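Acetyl-xylan esterase (Streptomyces lividans, PDB 2CC0) removes acetyl groups from xylan as a metal-dependent family 4 carbohydrate esterase, here holding zinc, and so probably takes part in plant cell wall degradation. Local coordinates at residues Ala42-Val53 with Gln86-Gly94. Sequence-based numbering, arbitrary orientation.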
loop_
_atom_site.group_PDB
_atom_site.type_symbol
_atom_site.label_atom_id
_atom_site.label_comp_id
_atom_site.label_asym_id
_atom_site.label_seq_id
_atom_site.Cartn_x
_atom_site.Cartn_y
_atom_site.Cartn_z
ATOM N N ALA A 42 13.257 13.696 -17.394
ATOM C CA ALA A 42 12.230 14.750 -17.510
ATOM C C ALA A 42 12.896 16.065 -17.942
ATOM O O ALA A 42 12.369 16.782 -18.807
ATOM C CB ALA A 42 11.518 14.933 -16.205
ATOM N N ALA A 43 14.046 16.375 -17.344
ATOM C CA ALA A 43 14.801 17.599 -17.676
ATOM C C ALA A 43 15.265 17.585 -19.132
ATOM O O ALA A 43 15.233 18.624 -19.824
ATOM C CB ALA A 43 16.001 17.743 -16.721
ATOM N N GLN A 44 15.699 16.420 -19.603
ATOM C CA GLN A 44 16.259 16.266 -20.949
ATOM C C GLN A 44 15.187 16.205 -22.029
ATOM O O GLN A 44 15.467 16.496 -23.203
ATOM C CB GLN A 44 17.143 15.015 -21.018
ATOM C CG GLN A 44 18.479 15.157 -20.247
ATOM C CD GLN A 44 19.141 13.815 -19.912
ATOM O OE1 GLN A 44 18.874 12.785 -20.538
ATOM N NE2 GLN A 44 20.023 13.837 -18.920
ATOM N N ASN A 45 13.957 15.840 -21.643
ATOM C CA ASN A 45 12.890 15.599 -22.626
ATOM C C ASN A 45 11.559 16.233 -22.197
ATOM O O ASN A 45 10.558 15.512 -22.020
ATOM C CB ASN A 45 12.652 14.094 -22.808
ATOM C CG ASN A 45 13.896 13.334 -23.245
ATOM O OD1 ASN A 45 14.193 13.255 -24.440
ATOM N ND2 ASN A 45 14.616 12.748 -22.283
ATOM N N PRO A 46 11.528 17.572 -22.002
ATOM C CA PRO A 46 10.281 18.161 -21.474
ATOM C C PRO A 46 9.064 17.896 -22.375
ATOM O O PRO A 46 7.954 17.667 -21.863
ATOM C CB PRO A 46 10.590 19.664 -21.370
ATOM C CG PRO A 46 11.764 19.867 -22.330
ATOM C CD PRO A 46 12.578 18.595 -22.195
ATOM N N SER A 47 9.245 17.901 -23.693
ATOM C CA SER A 47 8.151 17.631 -24.606
ATOM C C SER A 47 7.541 16.228 -24.415
ATOM O O SER A 47 6.336 16.018 -24.599
ATOM C CB SER A 47 8.642 17.806 -26.044
ATOM O OG SER A 47 7.577 17.634 -26.936
ATOM N N LEU A 48 8.386 15.258 -24.075
ATOM C CA LEU A 48 7.882 13.892 -23.822
ATOM C C LEU A 48 7.169 13.792 -22.484
ATOM O O LEU A 48 6.237 12.984 -22.335
ATOM C CB LEU A 48 8.992 12.839 -23.906
ATOM C CG LEU A 48 9.444 12.497 -25.316
ATOM C CD1 LEU A 48 10.651 11.553 -25.269
ATOM C CD2 LEU A 48 8.304 11.903 -26.154
ATOM N N VAL A 49 7.576 14.610 -21.521
ATOM C CA VAL A 49 6.822 14.676 -20.254
ATOM C C VAL A 49 5.386 15.128 -20.540
ATOM O O VAL A 49 4.406 14.510 -20.066
ATOM C CB VAL A 49 7.464 15.612 -19.239
ATOM C CG1 VAL A 49 6.598 15.726 -17.978
ATOM C CG2 VAL A 49 8.890 15.126 -18.870
ATOM N N ARG A 50 5.261 16.201 -21.322
ATOM C CA ARG A 50 3.938 16.680 -21.761
ATOM C C ARG A 50 3.182 15.632 -22.576
ATOM O O ARG A 50 1.953 15.521 -22.454
ATOM C CB ARG A 50 4.066 17.955 -22.608
ATOM C CG ARG A 50 4.186 19.219 -21.780
ATOM C CD ARG A 50 2.991 19.451 -20.816
ATOM N NE ARG A 50 1.651 19.435 -21.420
ATOM C CZ ARG A 50 0.542 19.708 -20.733
ATOM N NH1 ARG A 50 0.623 20.043 -19.443
ATOM N NH2 ARG A 50 -0.653 19.671 -21.325
ATOM N N ALA A 51 3.902 14.866 -23.400
ATOM C CA ALA A 51 3.249 13.853 -24.242
ATOM C C ALA A 51 2.562 12.814 -23.348
ATOM O O ALA A 51 1.477 12.346 -23.651
ATOM C CB ALA A 51 4.240 13.193 -25.200
ATOM N N GLN A 52 3.182 12.522 -22.205
ATOM C CA GLN A 52 2.556 11.577 -21.260
ATOM C C GLN A 52 1.227 12.124 -20.755
ATOM O O GLN A 52 0.211 11.413 -20.712
ATOM C CB GLN A 52 3.486 11.282 -20.086
ATOM C CG GLN A 52 4.771 10.616 -20.526
ATOM C CD GLN A 52 5.819 10.624 -19.426
ATOM O OE1 GLN A 52 5.896 11.557 -18.585
ATOM N NE2 GLN A 52 6.614 9.579 -19.404
ATOM N N VAL A 53 1.241 13.395 -20.373
ATOM C CA VAL A 53 0.010 14.067 -19.894
ATOM C C VAL A 53 -1.060 14.056 -20.986
ATOM O O VAL A 53 -2.243 13.700 -20.735
ATOM C CB VAL A 53 0.307 15.505 -19.415
ATOM C CG1 VAL A 53 -0.987 16.219 -18.955
ATOM C CG2 VAL A 53 1.371 15.484 -18.288
ATOM N N GLN A 86 10.970 19.391 -9.311
ATOM C CA GLN A 86 11.213 20.594 -10.111
ATOM C C GLN A 86 11.256 20.268 -11.609
ATOM O O GLN A 86 10.680 20.994 -12.423
ATOM C CB GLN A 86 12.524 21.245 -9.658
ATOM C CG GLN A 86 12.463 21.863 -8.248
ATOM C CD GLN A 86 13.831 21.933 -7.559
ATOM O OE1 GLN A 86 14.873 21.759 -8.198
ATOM N NE2 GLN A 86 13.826 22.161 -6.237
ATOM N N ALA A 87 11.943 19.188 -11.982
ATOM C CA ALA A 87 12.085 18.867 -13.413
ATOM C C ALA A 87 10.741 18.476 -14.027
ATOM O O ALA A 87 10.412 18.872 -15.155
ATOM C CB ALA A 87 13.123 17.770 -13.638
ATOM N N ILE A 88 9.960 17.673 -13.298
ATOM C CA ILE A 88 8.667 17.251 -13.830
ATOM C C ILE A 88 7.686 18.433 -13.926
ATOM O O ILE A 88 7.021 18.633 -14.967
ATOM C CB ILE A 88 8.093 16.052 -13.023
ATOM C CG1 ILE A 88 9.031 14.841 -13.196
ATOM C CG2 ILE A 88 6.642 15.768 -13.426
ATOM C CD1 ILE A 88 8.777 13.679 -12.202
ATOM N N ALA A 89 7.613 19.223 -12.863
ATOM C CA ALA A 89 6.750 20.402 -12.883
ATOM C C ALA A 89 7.155 21.378 -13.984
ATOM O O ALA A 89 6.293 21.912 -14.715
ATOM C CB ALA A 89 6.774 21.073 -11.517
ATOM N N GLY A 90 8.457 21.617 -14.091
ATOM C CA GLY A 90 9.007 22.533 -15.108
ATOM C C GLY A 90 8.668 22.110 -16.521
ATOM O O GLY A 90 8.464 22.946 -17.404
ATOM N N ALA A 91 8.575 20.797 -16.741
ATOM C CA ALA A 91 8.270 20.259 -18.056
ATOM C C ALA A 91 6.781 20.232 -18.381
ATOM O O ALA A 91 6.413 19.867 -19.494
ATOM C CB ALA A 91 8.865 18.867 -18.203
ATOM N N GLY A 92 5.927 20.590 -17.417
ATOM C CA GLY A 92 4.471 20.553 -17.649
ATOM C C GLY A 92 3.779 19.290 -17.184
ATOM O O GLY A 92 2.609 19.057 -17.514
ATOM N N GLY A 93 4.514 18.458 -16.436
ATOM C CA GLY A 93 3.969 17.196 -15.903
ATOM C C GLY A 93 3.204 17.283 -14.586
ATOM O O GLY A 93 2.801 16.254 -14.037
ATOM N N GLY A 94 2.984 18.494 -14.083
ATOM C CA GLY A 94 2.401 18.679 -12.746
ATOM C C GLY A 94 3.444 18.509 -11.642
ATOM O O GLY A 94 4.620 18.181 -11.892
#
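A91 sits against P46 and V49 where the end of helix 74-90 meets helix 46-54. The chain leaves helix 74-90 there through a Schellman motif. G92 has positive phi (95°), and the last helical turn is closed by bonds from G93 N to I88 O and from G92 N to A89 O. Both helices lie in the polysaccharide deacetylase family region and pack against its parallel sheet, where V53 and I88 both reach V59 of strand 58-61.

The A91 methyl points into the angle between two side chains. P46 CB meets it at 3.7 Å from one side, and V49 CB lies 3.7 Å from the same A91 CB. V49 CG1 is anti to the backbone N (chi1 176°), which carries it past A91 to G93 CA at 3.7 Å. V53 CG2 reaches the same G93 CA one helical turn later. G93 has no side chain, which lets V49 CG1 lie on its backbone; bare G92 leaves room for R50 CD.

Toward helix 39-44 the packing is among small groups. A42 CB touches I88 CG1 at 3.9 Å and also meets the methyl of A87. A43 CB lies beside A87 CB at the exposed edge of the contact.

R50 provides the polar link. Its CG lies against A91 O, and bends at chi2 and chi3 then bring CD and NH1 to G92 O. V53 CG1 lies over one face of the guanidinium, off its centre. NH2 forms a salt bridge with D54, which should steady the group. NH1 donates to a lone pair of G92 O at 2.9 Å, in the carbonyl plane. That oxygen is tilted 25° out of the guanidinium plane, in keeping with a bent N-H...O angle of 139°.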